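Local coordinates for organic hydroperoxide resistance protein OHRB (Bacillus subtilis, PDB 2BJO), which takes part in resistance to organic hydroperoxides as a stress-response member of the OsmC/Ohr family, at residues K7-H17 with S20-M31. The protein carries 3 engineered substitutions. Sequence-based numbering, arbitrary orientation.
Sequences KVTARGGRAGH and SDDGVLDFDIVM
The imidazole of H17 reaches across to two carboxylates: ND1 gives a nearly straight hydrogen bond to D28 OD1 (2.9 Å, 175°) and NE2 a shorter one to D26 OD2 (2.6 Å). Both acceptors lie in the ring plane, D26 OD2 met nearly end-on along its C-O bond and D28 OD1 from above its carboxylate plane. With CG anti to the backbone N (chi1 -175°), the ring lies over the backbone between the two aspartates, and F27 O lies over one face, offset toward the rim, 3.3 Å from H17 CG. Two acidic partners would probably favour the imidazolium form; D26 OD2 also accepts from T19 OG1. The segments belong to a three-stranded antiparallel meander, 4-11, 17-20 and 26-28, whose outer strand 4-11 pairs with a strand of the second subunit, so the sheet continues across the dimer. Beyond H17, I29 N-H donates to G16 O, and I29 CG2 lies 3.5 Å from R14 O. A water accepts from R14 NE and donates to R14 O and, weakly, V30 O, joining the segments, while M31, bent at chi2 and chi3, lays CE 3.6 Å from R14 CB. At the other end D21 N-H donates to K7 O, and V8 CG2 rests 3.9 Å from S20 CB. S20 OG accepts from L25 N; D22 OD1 takes both S20 OG and V24 N, the latter closing an Asx turn, beside the type I turn 20-23.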
ATOM      1  N   LYS A   7       9.765  -3.414  -6.783  1.00 26.69           N
ATOM      2  CA  LYS A   7      10.572  -3.821  -5.635  1.00 26.89           C
ATOM      3  C   LYS A   7      10.971  -2.663  -4.725  1.00 25.33           C
ATOM      4  O   LYS A   7      11.454  -1.634  -5.183  1.00 22.89           O
ATOM      5  CB  LYS A   7      11.805  -4.636  -6.076  1.00 29.81           C
ATOM      6  CG  LYS A   7      11.422  -5.811  -6.988  1.00 33.22           C
ATOM      7  CD  LYS A   7      12.363  -6.997  -7.205  1.00 33.90           C
ATOM      8  CE  LYS A   7      13.459  -6.858  -8.249  1.00 37.55           C
ATOM      9  NZ  LYS A   7      13.989  -8.149  -8.862  1.00 35.23           N
ATOM     10  N   VAL A   8      10.788  -2.861  -3.421  1.00 25.87           N
ATOM     11  CA  VAL A   8      11.165  -1.860  -2.409  1.00 26.68           C
ATOM     12  C   VAL A   8      11.754  -2.646  -1.244  1.00 24.04           C
ATOM     13  O   VAL A   8      11.188  -3.653  -0.852  1.00 26.25           O
ATOM     14  CB  VAL A   8      10.006  -0.943  -1.875  1.00 25.54           C
ATOM     15  CG1 VAL A   8      10.520   0.053  -0.825  1.00 24.14           C
ATOM     16  CG2 VAL A   8       9.231  -0.216  -2.984  1.00 26.23           C
ATOM     17  N   THR A   9      12.864  -2.169  -0.702  1.00 23.07           N
ATOM     18  CA  THR A   9      13.585  -2.774   0.408  1.00 24.07           C
ATOM     19  C   THR A   9      13.355  -1.906   1.637  1.00 22.65           C
ATOM     20  O   THR A   9      13.518  -0.690   1.600  1.00 22.31           O
ATOM     21  CB  THR A   9      15.093  -2.984   0.094  1.00 25.40           C
ATOM     22  OG1 THR A   9      15.223  -3.951  -0.953  1.00 25.70           O
ATOM     23  CG2 THR A   9      15.859  -3.520   1.304  1.00 26.08           C
ATOM     24  N   ALA A  10      12.955  -2.513   2.747  1.00 23.40           N
ATOM     25  CA  ALA A  10      12.794  -1.738   3.975  1.00 22.69           C
ATOM     26  C   ALA A  10      13.847  -2.227   4.927  1.00 22.46           C
ATOM     27  O   ALA A  10      13.924  -3.437   5.109  1.00 20.78           O
ATOM     28  CB  ALA A  10      11.407  -1.930   4.571  1.00 23.85           C
ATOM     29  N   ARG A  11      14.639  -1.332   5.500  1.00 24.48           N
ATOM     30  CA  ARG A  11      15.637  -1.659   6.511  1.00 29.90           C
ATOM     31  C   ARG A  11      15.148  -1.103   7.848  1.00 29.90           C
ATOM     32  O   ARG A  11      14.594   0.001   7.883  1.00 25.92           O
ATOM     33  CB  ARG A  11      17.012  -1.056   6.185  1.00 34.06           C
ATOM     34  CG  ARG A  11      17.657  -1.650   4.932  1.00 38.98           C
ATOM     35  CD  ARG A  11      18.839  -0.820   4.395  1.00 41.49           C
ATOM     36  NE  ARG A  11      19.676  -1.480   3.382  1.00 42.69           N
ATOM     37  CZ  ARG A  11      20.943  -1.160   3.085  1.00 45.17           C
ATOM     38  NH1 ARG A  11      21.628  -0.187   3.696  1.00 45.50           N
ATOM     39  NH2 ARG A  11      21.574  -1.848   2.135  1.00 44.87           N
ATOM     40  N   GLY A  12      15.310  -1.889   8.909  1.00 31.21           N
ATOM     41  CA  GLY A  12      15.180  -1.439  10.296  1.00 34.86           C
ATOM     42  C   GLY A  12      13.908  -1.121  11.050  1.00 39.25           C
ATOM     43  O   GLY A  12      13.961  -0.316  11.991  1.00 43.87           O
ATOM     44  N   GLY A  13      12.785  -1.708  10.641  1.00 39.26           N
ATOM     45  CA  GLY A  13      11.557  -1.597  11.411  1.00 36.48           C
ATOM     46  C   GLY A  13      10.707  -0.347  11.457  1.00 37.40           C
ATOM     47  O   GLY A  13      10.494   0.258  10.402  1.00 36.16           O
ATOM     48  N   ARG A  14      10.207   0.017  12.645  1.00 36.37           N
ATOM     49  CA  ARG A  14       9.299   1.164  12.728  1.00 38.93           C
ATOM     50  C   ARG A  14       9.992   2.538  12.699  1.00 34.44           C
ATOM     51  O   ARG A  14       9.343   3.572  12.526  1.00 29.80           O
ATOM     52  CB  ARG A  14       8.206   1.003  13.810  1.00 45.04           C
ATOM     53  CG  ARG A  14       6.893   0.306  13.330  1.00 50.84           C
ATOM     54  CD  ARG A  14       6.187   0.667  11.975  1.00 55.89           C
ATOM     55  NE  ARG A  14       5.285   1.828  11.866  1.00 59.32           N
ATOM     56  CZ  ARG A  14       3.951   1.846  12.008  1.00 60.25           C
ATOM     57  NH1 ARG A  14       3.232   0.758  12.276  1.00 59.34           N
ATOM     58  NH2 ARG A  14       3.280   2.993  11.875  1.00 60.09           N
ATOM     59  N   ALA A  15      11.305   2.551  12.879  1.00 33.67           N
ATOM     60  CA  ALA A  15      12.100   3.771  12.766  1.00 32.45           C
ATOM     61  C   ALA A  15      13.052   3.579  11.596  1.00 32.45           C
ATOM     62  O   ALA A  15      14.142   4.145  11.608  1.00 36.73           O
ATOM     63  CB  ALA A  15      12.846   4.065  14.058  1.00 30.55           C
ATOM     64  N   GLY A  16      12.670   2.814  10.579  1.00 31.24           N
ATOM     65  CA  GLY A  16      13.644   2.456   9.554  1.00 29.37           C
ATOM     66  C   GLY A  16      13.723   3.346   8.327  1.00 27.89           C
ATOM     67  O   GLY A  16      13.519   4.567   8.346  1.00 24.58           O
ATOM     68  N   HIS A  17      14.014   2.702   7.203  1.00 25.52           N
ATOM     69  CA  HIS A  17      14.082   3.452   5.954  1.00 25.57           C
ATOM     70  C   HIS A  17      13.689   2.540   4.784  1.00 26.67           C
ATOM     71  O   HIS A  17      13.977   1.340   4.807  1.00 24.68           O
ATOM     72  CB  HIS A  17      15.512   3.995   5.890  1.00 25.05           C
ATOM     73  CG  HIS A  17      15.781   4.906   4.735  1.00 25.80           C
ATOM     74  ND1 HIS A  17      15.817   6.278   4.870  1.00 27.38           N
ATOM     75  CD2 HIS A  17      16.006   4.643   3.425  1.00 24.71           C
ATOM     76  CE1 HIS A  17      16.068   6.820   3.689  1.00 26.86           C
ATOM     77  NE2 HIS A  17      16.178   5.853   2.795  1.00 26.17           N
ATOM     78  N   SER A  20      13.195   2.280  -2.869  1.00 24.28           N
ATOM     79  CA  SER A  20      12.740   1.468  -3.998  1.00 24.26           C
ATOM     80  C   SER A  20      14.011   1.047  -4.769  1.00 24.15           C
ATOM     81  O   SER A  20      15.071   1.680  -4.685  1.00 19.46           O
ATOM     82  CB  SER A  20      11.676   2.178  -4.830  1.00 22.80           C
ATOM     83  OG  SER A  20      12.179   3.363  -5.431  1.00 23.88           O
ATOM     84  N   ASP A  21      13.891  -0.066  -5.491  1.00 25.75           N
ATOM     85  CA  ASP A  21      14.913  -0.563  -6.394  1.00 24.97           C
ATOM     86  C   ASP A  21      15.387   0.541  -7.334  1.00 25.14           C
ATOM     87  O   ASP A  21      16.594   0.637  -7.531  1.00 23.64           O
ATOM     88  CB  ASP A  21      14.428  -1.790  -7.186  1.00 30.04           C
ATOM     89  CG  ASP A  21      13.279  -1.524  -8.164  1.00 34.00           C
ATOM     90  OD1 ASP A  21      12.544  -0.501  -8.102  1.00 36.12           O
ATOM     91  OD2 ASP A  21      13.096  -2.423  -9.023  1.00 40.67           O
ATOM     92  N   ASP A  22      14.462   1.355  -7.864  1.00 22.84           N
ATOM     93  CA  ASP A  22      14.787   2.442  -8.807  1.00 24.01           C
ATOM     94  C   ASP A  22      15.118   3.797  -8.172  1.00 23.05           C
ATOM     95  O   ASP A  22      15.359   4.748  -8.905  1.00 25.55           O
ATOM     96  CB  ASP A  22      13.656   2.614  -9.839  1.00 22.59           C
ATOM     97  CG  ASP A  22      12.310   2.989  -9.243  1.00 22.62           C
ATOM     98  OD1 ASP A  22      12.169   3.285  -8.035  1.00 22.04           O
ATOM     99  OD2 ASP A  22      11.350   2.961 -10.050  1.00 25.25           O
ATOM    100  N   GLY A  23      15.105   3.883  -6.846  1.00 20.74           N
ATOM    101  CA  GLY A  23      15.374   5.091  -6.094  1.00 22.21           C
ATOM    102  C   GLY A  23      14.252   6.121  -6.042  1.00 21.68           C
ATOM    103  O   GLY A  23      14.380   7.138  -5.365  1.00 23.89           O
ATOM    104  N   VAL A  24      13.145   5.898  -6.743  1.00 23.93           N
ATOM    105  CA  VAL A  24      12.016   6.831  -6.807  1.00 21.26           C
ATOM    106  C   VAL A  24      11.514   7.021  -5.380  1.00 21.66           C
ATOM    107  O   VAL A  24      11.284   8.168  -4.986  1.00 19.98           O
ATOM    108  CB  VAL A  24      10.928   6.389  -7.812  1.00 22.57           C
ATOM    109  CG1 VAL A  24       9.692   7.263  -7.677  1.00 24.39           C
ATOM    110  CG2 VAL A  24      11.450   6.407  -9.248  1.00 21.90           C
ATOM    111  N   LEU A  25      11.381   5.938  -4.614  1.00 22.47           N
ATOM    112  CA  LEU A  25      11.003   6.048  -3.185  1.00 24.83           C
ATOM    113  C   LEU A  25      12.208   5.978  -2.243  1.00 25.55           C
ATOM    114  O   LEU A  25      12.990   5.032  -2.248  1.00 24.23           O
ATOM    115  CB  LEU A  25       9.975   4.976  -2.794  1.00 22.74           C
ATOM    116  CG  LEU A  25       8.702   4.871  -3.637  1.00 23.24           C
ATOM    117  CD1 LEU A  25       7.748   3.773  -3.104  1.00 22.22           C
ATOM    118  CD2 LEU A  25       7.937   6.188  -3.789  1.00 24.41           C
ATOM    119  N   ASP A  26      12.421   6.988  -1.412  1.00 28.06           N
ATOM    120  CA  ASP A  26      13.635   6.978  -0.583  1.00 27.12           C
ATOM    121  C   ASP A  26      13.264   7.752   0.676  1.00 26.45           C
ATOM    122  O   ASP A  26      13.331   8.962   0.669  1.00 25.19           O
ATOM    123  CB  ASP A  26      14.815   7.573  -1.345  1.00 28.53           C
ATOM    124  CG  ASP A  26      16.160   7.293  -0.700  1.00 30.49           C
ATOM    125  OD1 ASP A  26      17.150   7.775  -1.273  1.00 31.55           O
ATOM    126  OD2 ASP A  26      16.283   6.602   0.334  1.00 32.03           O
ATOM    127  N   PHE A  27      12.841   7.064   1.728  1.00 24.96           N
ATOM    128  CA  PHE A  27      12.302   7.742   2.897  1.00 25.80           C
ATOM    129  C   PHE A  27      12.584   6.996   4.177  1.00 23.84           C
ATOM    130  O   PHE A  27      12.601   5.765   4.202  1.00 21.47           O
ATOM    131  CB  PHE A  27      10.762   7.860   2.915  1.00 27.86           C
ATOM    132  CG  PHE A  27      10.169   8.519   1.716  1.00 28.17           C
ATOM    133  CD1 PHE A  27       9.785   7.765   0.618  1.00 31.23           C
ATOM    134  CD2 PHE A  27       9.997   9.899   1.690  1.00 31.43           C
ATOM    135  CE1 PHE A  27       9.231   8.389  -0.499  1.00 30.27           C
ATOM    136  CE2 PHE A  27       9.454  10.554   0.589  1.00 31.04           C
ATOM    137  CZ  PHE A  27       9.077   9.785  -0.509  1.00 32.45           C
ATOM    138  N   ASP A  28      12.748   7.801   5.221  1.00 23.05           N
ATOM    139  CA  ASP A  28      12.632   7.272   6.572  1.00 23.62           C
ATOM    140  C   ASP A  28      11.188   6.871   6.859  1.00 21.92           C
ATOM    141  O   ASP A  28      10.271   7.446   6.290  1.00 22.06           O
ATOM    142  CB  ASP A  28      13.036   8.285   7.635  1.00 23.77           C
ATOM    143  CG  ASP A  28      14.469   8.735   7.501  1.00 25.79           C
ATOM    144  OD1 ASP A  28      15.318   7.863   7.295  1.00 26.90           O
ATOM    145  OD2 ASP A  28      14.750   9.946   7.616  1.00 33.01           O
ATOM    146  N   ILE A  29      11.039   5.912   7.768  1.00 21.78           N
ATOM    147  CA  ILE A  29       9.789   5.469   8.350  1.00 24.97           C
ATOM    148  C   ILE A  29       9.791   6.157   9.704  1.00 25.71           C
ATOM    149  O   ILE A  29      10.735   5.986  10.485  1.00 25.39           O
ATOM    150  CB  ILE A  29       9.694   3.936   8.452  1.00 24.09           C
ATOM    151  CG1 ILE A  29       9.816   3.307   7.045  1.00 26.29           C
ATOM    152  CG2 ILE A  29       8.429   3.509   9.168  1.00 23.50           C
ATOM    153  CD1 ILE A  29       8.694   3.611   6.039  1.00 26.40           C
ATOM    154  N   VAL A  30       8.734   6.922   9.953  1.00 26.42           N
ATOM    155  CA  VAL A  30       8.665   7.730  11.166  1.00 30.52           C
ATOM    156  C   VAL A  30       7.535   7.325  12.110  1.00 30.07           C
ATOM    157  O   VAL A  30       6.500   6.794  11.737  1.00 30.28           O
ATOM    158  CB  VAL A  30       8.527   9.275  10.885  1.00 31.91           C
ATOM    159  CG1 VAL A  30       9.796   9.825  10.223  1.00 32.31           C
ATOM    160  CG2 VAL A  30       7.224   9.656  10.120  1.00 31.69           C
ATOM    161  N   MET A  31       7.749   7.673  13.368  1.00 33.97           N
ATOM    162  CA  MET A  31       6.855   7.324  14.461  1.00 35.46           C
ATOM    163  C   MET A  31       5.953   8.526  14.702  1.00 33.71           C
ATOM    164  O   MET A  31       6.227   9.591  14.139  1.00 31.66           O
ATOM    165  CB  MET A  31       7.666   7.021  15.719  1.00 38.99           C
ATOM    166  CG  MET A  31       9.028   6.417  15.407  1.00 41.91           C
ATOM    167  SD  MET A  31       9.409   5.073  16.523  1.00 44.94           S
ATOM    168  CE  MET A  31       8.184   3.935  15.854  1.00 43.81           C
TER
HETATM  169  O   HOH W   1      10.151  -0.774  -8.329  1.00 39.94           O
HETATM  170  O   HOH W   2       6.772   3.961  12.522  1.00 40.75           O